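Local structure of putative acetyltransferase (Streptococcus mutans, 3LD2) at residues 115-119 / 120-124; 49-52 / 53-57. The protein binds coenzyme A and is probably an acyltransferase of the GNAT family. All coordinates share one frame; numbering follows the deposited sequence.

Two local turns, far apart in the chain, meet beside coenzyme A. From the N terminus, contact 2 comes first: 49-52 and 53-57 form the last turns of helix 45-55 and its exit. After helix 70-77 and strands 82-88 and 92-100, contact 1 begins on the end of strand 110-117, where 115-119 and 120-124 make the turn toward helix 126-138. Each closes a few residues of chain, and they stand in series, neither enclosing nor crossing the other. In space they touch: T55 CG2 packs on A116 CB at 3.8 Å, and L51 and W56 also lean on 115-119. Helix and strand end thus both border the cofactor.

Contact 1: residues 115-119 / 120-124; sequences IAVAE and KERRK. With COA (coenzyme A), chain E.
R122 reaches back along V117 and grips its carbonyl oxygen side-on, NE and NH2 both donating to that one atom. R122 NE and R122 NH2 each lie 3.0 Å from V117 O, which sits almost in the guanidinium plane; NH2 approaches nearly in line with the carbonyl (176°), whereas NE comes from above its plane. R122 CG, anti to its carbonyl carbon (chi1 -80°), rests on V117 CG1 at 3.7 Å; the extended chain beyond it carries the guanidinium to V117 O. There the flat group is sandwiched: E119 CA lies over one face, and C7P of coenzyme A over the opposite one. Round the turn, E121 N donates to A118 O at 2.8 Å.

The outer side is looser. E119 OE2 stands 3.7 Å from R122 NH1, a long salt bridge in which OE2 lies well out of the guanidinium plane and no N-H points at it. K124 NZ pairs more closely with E121 OE1, at 3.0 Å.

Toward the cofactor, V117 N donates to O9P of the pantetheine arm, and R123 N to the pyrophosphate oxygen O4A at 2.6 Å. R123 lays its guanidinium over the adenine and bonds the 3'-phosphate through NE and NH2. G125, G127 and R128 continue the site with backbone N-H groups. R123 thus probably offsets part of the cofactor's charge, while R122 ties the turn to the strand.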
loop_
_atom_site.group_PDB
_atom_site.type_symbol
_atom_site.label_atom_id
_atom_site.label_comp_id
_atom_site.label_asym_id
_atom_site.label_seq_id
_atom_site.Cartn_x
_atom_site.Cartn_y
_atom_site.Cartn_z
ATOM N N ILE A 115 -0.749 1.223 0.428
ATOM C CA ILE A 115 -0.871 2.662 0.253
ATOM C C ILE A 115 -2.286 3.141 0.598
ATOM O O ILE A 115 -3.268 2.465 0.351
ATOM C CB ILE A 115 -0.493 3.101 -1.171
ATOM C CG1 ILE A 115 -0.414 4.635 -1.257
ATOM C CG2 ILE A 115 -1.484 2.544 -2.158
ATOM C CD1 ILE A 115 -0.001 5.146 -2.607
ATOM N N ALA A 116 -2.372 4.304 1.222
ATOM C CA ALA A 116 -3.659 4.855 1.595
ATOM C C ALA A 116 -3.600 6.364 1.437
ATOM O O ALA A 116 -2.719 7.029 1.981
ATOM C CB ALA A 116 -4.040 4.444 3.029
ATOM N N VAL A 117 -4.500 6.897 0.620
ATOM C CA VAL A 117 -4.597 8.334 0.450
ATOM C C VAL A 117 -5.900 8.814 1.072
ATOM O O VAL A 117 -6.917 8.120 0.997
ATOM C CB VAL A 117 -4.558 8.724 -1.003
ATOM C CG1 VAL A 117 -4.981 10.175 -1.161
ATOM C CG2 VAL A 117 -3.171 8.497 -1.555
ATOM N N ALA A 118 -5.864 9.979 1.712
ATOM C CA ALA A 118 -7.065 10.496 2.366
ATOM C C ALA A 118 -8.164 10.753 1.341
ATOM O O ALA A 118 -7.937 11.402 0.316
ATOM C CB ALA A 118 -6.756 11.744 3.130
ATOM N N GLU A 119 -9.349 10.232 1.621
ATOM C CA GLU A 119 -10.487 10.346 0.712
ATOM C C GLU A 119 -10.682 11.724 0.065
ATOM O O GLU A 119 -10.803 11.829 -1.151
ATOM C CB GLU A 119 -11.753 9.966 1.459
ATOM C CG GLU A 119 -13.030 10.268 0.715
ATOM C CD GLU A 119 -14.072 9.223 1.011
ATOM O OE1 GLU A 119 -14.976 9.504 1.829
ATOM O OE2 GLU A 119 -13.958 8.104 0.452
ATOM N N LYS A 120 -10.712 12.776 0.881
ATOM C CA LYS A 120 -10.910 14.132 0.363
ATOM C C LYS A 120 -9.753 14.610 -0.511
ATOM O O LYS A 120 -9.915 15.504 -1.343
ATOM C CB LYS A 120 -11.167 15.117 1.508
ATOM C CG LYS A 120 -11.773 14.452 2.726
ATOM C CD LYS A 120 -13.080 15.105 3.210
ATOM C CE LYS A 120 -14.308 14.310 2.732
ATOM N NZ LYS A 120 -15.557 14.710 3.450
ATOM N N GLU A 121 -8.592 13.993 -0.340
ATOM C CA GLU A 121 -7.401 14.410 -1.072
ATOM C C GLU A 121 -7.115 13.585 -2.332
ATOM O O GLU A 121 -6.142 13.871 -3.029
ATOM C CB GLU A 121 -6.177 14.400 -0.138
ATOM C CG GLU A 121 -6.364 15.208 1.162
ATOM C CD GLU A 121 -6.574 16.698 0.888
ATOM O OE1 GLU A 121 -6.198 17.148 -0.220
ATOM O OE2 GLU A 121 -7.105 17.411 1.778
ATOM N N ARG A 122 -7.956 12.582 -2.632
ATOM C CA ARG A 122 -7.730 11.684 -3.786
ATOM C C ARG A 122 -7.854 12.373 -5.137
ATOM O O ARG A 122 -8.364 13.491 -5.221
ATOM C CB ARG A 122 -8.658 10.462 -3.752
ATOM C CG ARG A 122 -8.182 9.380 -2.808
ATOM C CD ARG A 122 -9.230 8.333 -2.495
ATOM N NE ARG A 122 -8.992 7.797 -1.162
ATOM C CZ ARG A 122 -9.824 6.999 -0.510
ATOM N NH1 ARG A 122 -10.957 6.635 -1.084
ATOM N NH2 ARG A 122 -9.524 6.568 0.713
ATOM N N ARG A 123 -7.379 11.698 -6.188
ATOM C CA ARG A 123 -7.443 12.231 -7.547
ATOM C C ARG A 123 -6.644 13.497 -7.757
ATOM O O ARG A 123 -6.886 14.217 -8.738
ATOM C CB ARG A 123 -8.882 12.547 -7.970
ATOM C CG ARG A 123 -9.613 11.393 -8.573
ATOM C CD ARG A 123 -8.652 10.390 -9.148
ATOM N NE ARG A 123 -8.609 10.393 -10.602
ATOM C CZ ARG A 123 -9.606 9.954 -11.359
ATOM N NH1 ARG A 123 -10.712 9.525 -10.765
ATOM N NH2 ARG A 123 -9.501 9.943 -12.691
ATOM N N LYS A 124 -5.696 13.771 -6.863
ATOM C CA LYS A 124 -4.846 14.944 -7.007
ATOM C C LYS A 124 -3.388 14.626 -7.291
ATOM O O LYS A 124 -2.552 15.518 -7.229
ATOM C CB LYS A 124 -4.934 15.823 -5.760
ATOM C CG LYS A 124 -6.357 16.227 -5.391
ATOM C CD LYS A 124 -6.367 17.199 -4.224
ATOM C CE LYS A 124 -7.767 17.276 -3.601
ATOM N NZ LYS A 124 -7.882 18.288 -2.492
HETATM N N1A COA E . -11.911 6.352 -10.604
HETATM C C2A COA E . -11.225 6.164 -11.904
HETATM N N3A COA E . -9.722 6.194 -11.949
HETATM C C4A COA E . -8.968 6.389 -10.720
HETATM C C5A COA E . -9.656 6.555 -9.431
HETATM C C6A COA E . -11.150 6.545 -9.368
HETATM N N6A COA E . -11.777 6.720 -8.067
HETATM N N7A COA E . -8.674 6.730 -8.349
HETATM C C8A COA E . -7.379 6.654 -8.979
HETATM N N9A COA E . -7.564 6.353 -10.422
HETATM C C1B COA E . -6.473 6.589 -11.215
HETATM C C2B COA E . -6.423 7.420 -12.483
HETATM O O2B COA E . -7.344 7.363 -13.529
HETATM C C3B COA E . -5.148 8.143 -12.497
HETATM O O3B COA E . -4.826 9.127 -13.429
HETATM P P3B COA E . -5.686 10.568 -13.346
HETATM O O7A COA E . -4.753 11.657 -14.162
HETATM O O8A COA E . -7.165 10.453 -14.093
HETATM O O9A COA E . -5.941 10.977 -11.976
HETATM C C4B COA E . -4.435 7.791 -11.207
HETATM O O4B COA E . -5.285 6.881 -10.419
HETATM C C5B COA E . -3.267 8.405 -10.516
HETATM O O5B COA E . -4.122 9.088 -9.618
HETATM P P1A COA E . -3.779 9.532 -8.073
HETATM O O1A COA E . -4.460 11.013 -7.796
HETATM O O2A COA E . -2.330 9.564 -7.926
HETATM O O3A COA E . -4.418 8.442 -7.031
HETATM P P2A COA E . -4.849 8.780 -5.488
HETATM O O4A COA E . -6.375 9.407 -5.474
HETATM O O5A COA E . -3.925 9.710 -4.851
HETATM O O6A COA E . -4.914 7.363 -4.659
HETATM C CBP COA E . -5.499 5.169 -4.221
HETATM C CCP COA E . -5.190 6.171 -5.346
HETATM C CDP COA E . -4.235 5.073 -3.325
HETATM C CEP COA E . -5.912 3.789 -4.801
HETATM C CAP COA E . -6.648 5.755 -3.355
HETATM O OAP COA E . -7.908 5.644 -3.959
HETATM C C9P COA E . -6.737 4.981 -2.048
HETATM O O9P COA E . -6.449 5.548 -1.045
HETATM N N8P COA E . -7.757 3.952 -1.921
HETATM C C7P COA E . -8.167 3.709 -0.553
HETATM C C6P COA E . -7.899 2.260 -0.132
HETATM C C5P COA E . -6.704 1.674 -0.889
HETATM O O5P COA E . -5.609 1.987 -0.569
HETATM N N4P COA E . -6.886 0.668 -1.918
HETATM C C3P COA E . -5.834 -0.326 -2.209
HETATM C C2P COA E . -4.406 0.113 -1.869
HETATM S S1P COA E . -3.741 -1.040 -0.617
#

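Contact 2: residues 49-52 / 53-57. With COA (coenzyme A), chain E.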
loop_
_atom_site.group_PDB
_atom_site.type_symbol
_atom_site.label_atom_id
_atom_site.label_comp_id
_atom_site.label_asym_id
_atom_site.label_seq_id
_atom_site.Cartn_x
_atom_site.Cartn_y
_atom_site.Cartn_z
ATOM N N VAL A 49 -2.077 6.035 11.865
ATOM C CA VAL A 49 -3.151 5.223 12.430
ATOM C C VAL A 49 -4.575 5.745 12.114
ATOM O O VAL A 49 -5.404 5.006 11.581
ATOM C CB VAL A 49 -2.975 5.032 13.942
ATOM C CG1 VAL A 49 -4.226 4.377 14.556
ATOM C CG2 VAL A 49 -1.751 4.179 14.201
ATOM N N GLU A 50 -4.845 7.005 12.434
ATOM C CA GLU A 50 -6.139 7.622 12.162
ATOM C C GLU A 50 -6.505 7.566 10.698
ATOM O O GLU A 50 -7.629 7.237 10.342
ATOM C CB GLU A 50 -6.135 9.088 12.594
ATOM C CG GLU A 50 -6.625 9.325 14.016
ATOM C CD GLU A 50 -8.115 8.983 14.217
ATOM O OE1 GLU A 50 -8.382 8.000 14.946
ATOM O OE2 GLU A 50 -9.007 9.686 13.661
ATOM N N LEU A 51 -5.551 7.915 9.846
ATOM C CA LEU A 51 -5.789 7.930 8.417
ATOM C C LEU A 51 -6.121 6.533 7.897
ATOM O O LEU A 51 -7.022 6.363 7.078
ATOM C CB LEU A 51 -4.573 8.492 7.681
ATOM C CG LEU A 51 -4.502 8.207 6.176
ATOM C CD1 LEU A 51 -5.811 8.574 5.477
ATOM C CD2 LEU A 51 -3.387 8.975 5.576
ATOM N N GLU A 52 -5.391 5.533 8.366
ATOM C CA GLU A 52 -5.552 4.203 7.818
ATOM C C GLU A 52 -6.890 3.672 8.234
ATOM O O GLU A 52 -7.580 3.004 7.453
ATOM C CB GLU A 52 -4.450 3.272 8.295
ATOM C CG GLU A 52 -3.359 3.139 7.269
ATOM C CD GLU A 52 -2.250 2.243 7.724
ATOM O OE1 GLU A 52 -1.131 2.764 7.811
ATOM O OE2 GLU A 52 -2.490 1.039 8.019
ATOM N N ASN A 53 -7.251 3.974 9.474
ATOM C CA ASN A 53 -8.461 3.427 10.034
ATOM C C ASN A 53 -9.700 4.130 9.462
ATOM O O ASN A 53 -10.812 3.623 9.587
ATOM C CB ASN A 53 -8.429 3.466 11.560
ATOM C CG ASN A 53 -7.596 2.334 12.169
ATOM O OD1 ASN A 53 -7.303 1.334 11.517
ATOM N ND2 ASN A 53 -7.229 2.487 13.434
ATOM N N LYS A 54 -9.512 5.275 8.816
ATOM C CA LYS A 54 -10.626 5.913 8.114
ATOM C C LYS A 54 -10.683 5.365 6.708
ATOM O O LYS A 54 -11.697 5.498 6.027
ATOM C CB LYS A 54 -10.480 7.451 8.040
ATOM C CG LYS A 54 -10.581 8.196 9.376
ATOM C CD LYS A 54 -9.937 9.586 9.304
ATOM C CE LYS A 54 -9.837 10.229 10.695
ATOM N NZ LYS A 54 -9.735 11.718 10.622
ATOM N N THR A 55 -9.580 4.760 6.277
ATOM C CA THR A 55 -9.424 4.305 4.898
ATOM C C THR A 55 -9.822 2.841 4.630
ATOM O O THR A 55 -10.309 2.521 3.546
ATOM C CB THR A 55 -7.977 4.490 4.421
ATOM O OG1 THR A 55 -7.549 5.831 4.682
ATOM C CG2 THR A 55 -7.861 4.201 2.934
ATOM N N TRP A 56 -9.596 1.946 5.585
ATOM C CA TRP A 56 -9.799 0.523 5.301
ATOM C C TRP A 56 -11.243 0.105 5.532
ATOM O O TRP A 56 -11.831 0.376 6.581
ATOM C CB TRP A 56 -8.830 -0.370 6.097
ATOM C CG TRP A 56 -7.386 -0.000 5.891
ATOM C CD1 TRP A 56 -6.517 0.478 6.838
ATOM C CD2 TRP A 56 -6.647 -0.045 4.654
ATOM N NE1 TRP A 56 -5.285 0.732 6.264
ATOM C CE2 TRP A 56 -5.340 0.421 4.929
ATOM C CE3 TRP A 56 -6.958 -0.441 3.350
ATOM C CZ2 TRP A 56 -4.353 0.498 3.949
ATOM C CZ3 TRP A 56 -5.970 -0.363 2.372
ATOM C CH2 TRP A 56 -4.689 0.108 2.677
ATOM N N SER A 57 -11.807 -0.546 4.527
ATOM C CA SER A 57 -13.175 -1.040 4.579
ATOM C C SER A 57 -13.190 -2.425 3.972
ATOM O O SER A 57 -12.226 -2.827 3.322
ATOM C CB SER A 57 -14.113 -0.126 3.790
ATOM O OG SER A 57 -13.621 0.091 2.476
HETATM N N1A COA E . -11.911 6.352 -10.604
HETATM C C2A COA E . -11.225 6.164 -11.904
HETATM N N3A COA E . -9.722 6.194 -11.949
HETATM C C4A COA E . -8.968 6.389 -10.720
HETATM C C5A COA E . -9.656 6.555 -9.431
HETATM C C6A COA E . -11.150 6.545 -9.368
HETATM N N6A COA E . -11.777 6.720 -8.067
HETATM N N7A COA E . -8.674 6.730 -8.349
HETATM C C8A COA E . -7.379 6.654 -8.979
HETATM N N9A COA E . -7.564 6.353 -10.422
HETATM C C1B COA E . -6.473 6.589 -11.215
HETATM C C2B COA E . -6.423 7.420 -12.483
HETATM O O2B COA E . -7.344 7.363 -13.529
HETATM C C3B COA E . -5.148 8.143 -12.497
HETATM O O3B COA E . -4.826 9.127 -13.429
HETATM P P3B COA E . -5.686 10.568 -13.346
HETATM O O7A COA E . -4.753 11.657 -14.162
HETATM O O8A COA E . -7.165 10.453 -14.093
HETATM O O9A COA E . -5.941 10.977 -11.976
HETATM C C4B COA E . -4.435 7.791 -11.207
HETATM O O4B COA E . -5.285 6.881 -10.419
HETATM C C5B COA E . -3.267 8.405 -10.516
HETATM O O5B COA E . -4.122 9.088 -9.618
HETATM P P1A COA E . -3.779 9.532 -8.073
HETATM O O1A COA E . -4.460 11.013 -7.796
HETATM O O2A COA E . -2.330 9.564 -7.926
HETATM O O3A COA E . -4.418 8.442 -7.031
HETATM P P2A COA E . -4.849 8.780 -5.488
HETATM O O4A COA E . -6.375 9.407 -5.474
HETATM O O5A COA E . -3.925 9.710 -4.851
HETATM O O6A COA E . -4.914 7.363 -4.659
HETATM C CBP COA E . -5.499 5.169 -4.221
HETATM C CCP COA E . -5.190 6.171 -5.346
HETATM C CDP COA E . -4.235 5.073 -3.325
HETATM C CEP COA E . -5.912 3.789 -4.801
HETATM C CAP COA E . -6.648 5.755 -3.355
HETATM O OAP COA E . -7.908 5.644 -3.959
HETATM C C9P COA E . -6.737 4.981 -2.048
HETATM O O9P COA E . -6.449 5.548 -1.045
HETATM N N8P COA E . -7.757 3.952 -1.921
HETATM C C7P COA E . -8.167 3.709 -0.553
HETATM C C6P COA E . -7.899 2.260 -0.132
HETATM C C5P COA E . -6.704 1.674 -0.889
HETATM O O5P COA E . -5.609 1.987 -0.569
HETATM N N4P COA E . -6.886 0.668 -1.918
HETATM C C3P COA E . -5.834 -0.326 -2.209
HETATM C C2P COA E . -4.406 0.113 -1.869
HETATM S S1P COA E . -3.741 -1.040 -0.617
#
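Between E52 and W56 the two side chains run next to each other in the same direction, one turn apart at the end of helix 45-55. The carboxylate stands almost perpendicular to the indole, with E52 CD at the ring edge, and W56 NE1 gives E52 OE2 a weak hydrogen bond of 3.3 Å. With W56 CG anti to the carbonyl carbon (chi1 -55°) and chi2 at 116°, the NE1 edge is turned back to E52.

Of the other polar contacts, T55 OG1 donates to L51 O at 2.5 Å, returning to the backbone one turn earlier; the same hydroxyl oxygen also lies against L51 CD1. N53 N bonds V49 O at 3.0 Å, an ordinary helical bond, while K54 N is shared weakly between E50 O and L51 O. N53 ND2 donates to A68 O, beyond the helix. At the surface, E50 OE2 and K54 NZ form a long salt bridge of 3.7 Å, their chains crossing at an angle.

Contacts to coenzyme A finish the account. The other branch of T55, CG2, reaches C7P of the cofactor at 3.5 Å. W56 CH2 approaches the thiol sulfur S1P at 3.6 Å, near the ring plane. A helix whose C-terminal end borders the pantetheine arm and thiol, facing the strand that binds the arm, is in keeping with the acyl-CoA site of the GNAT fold.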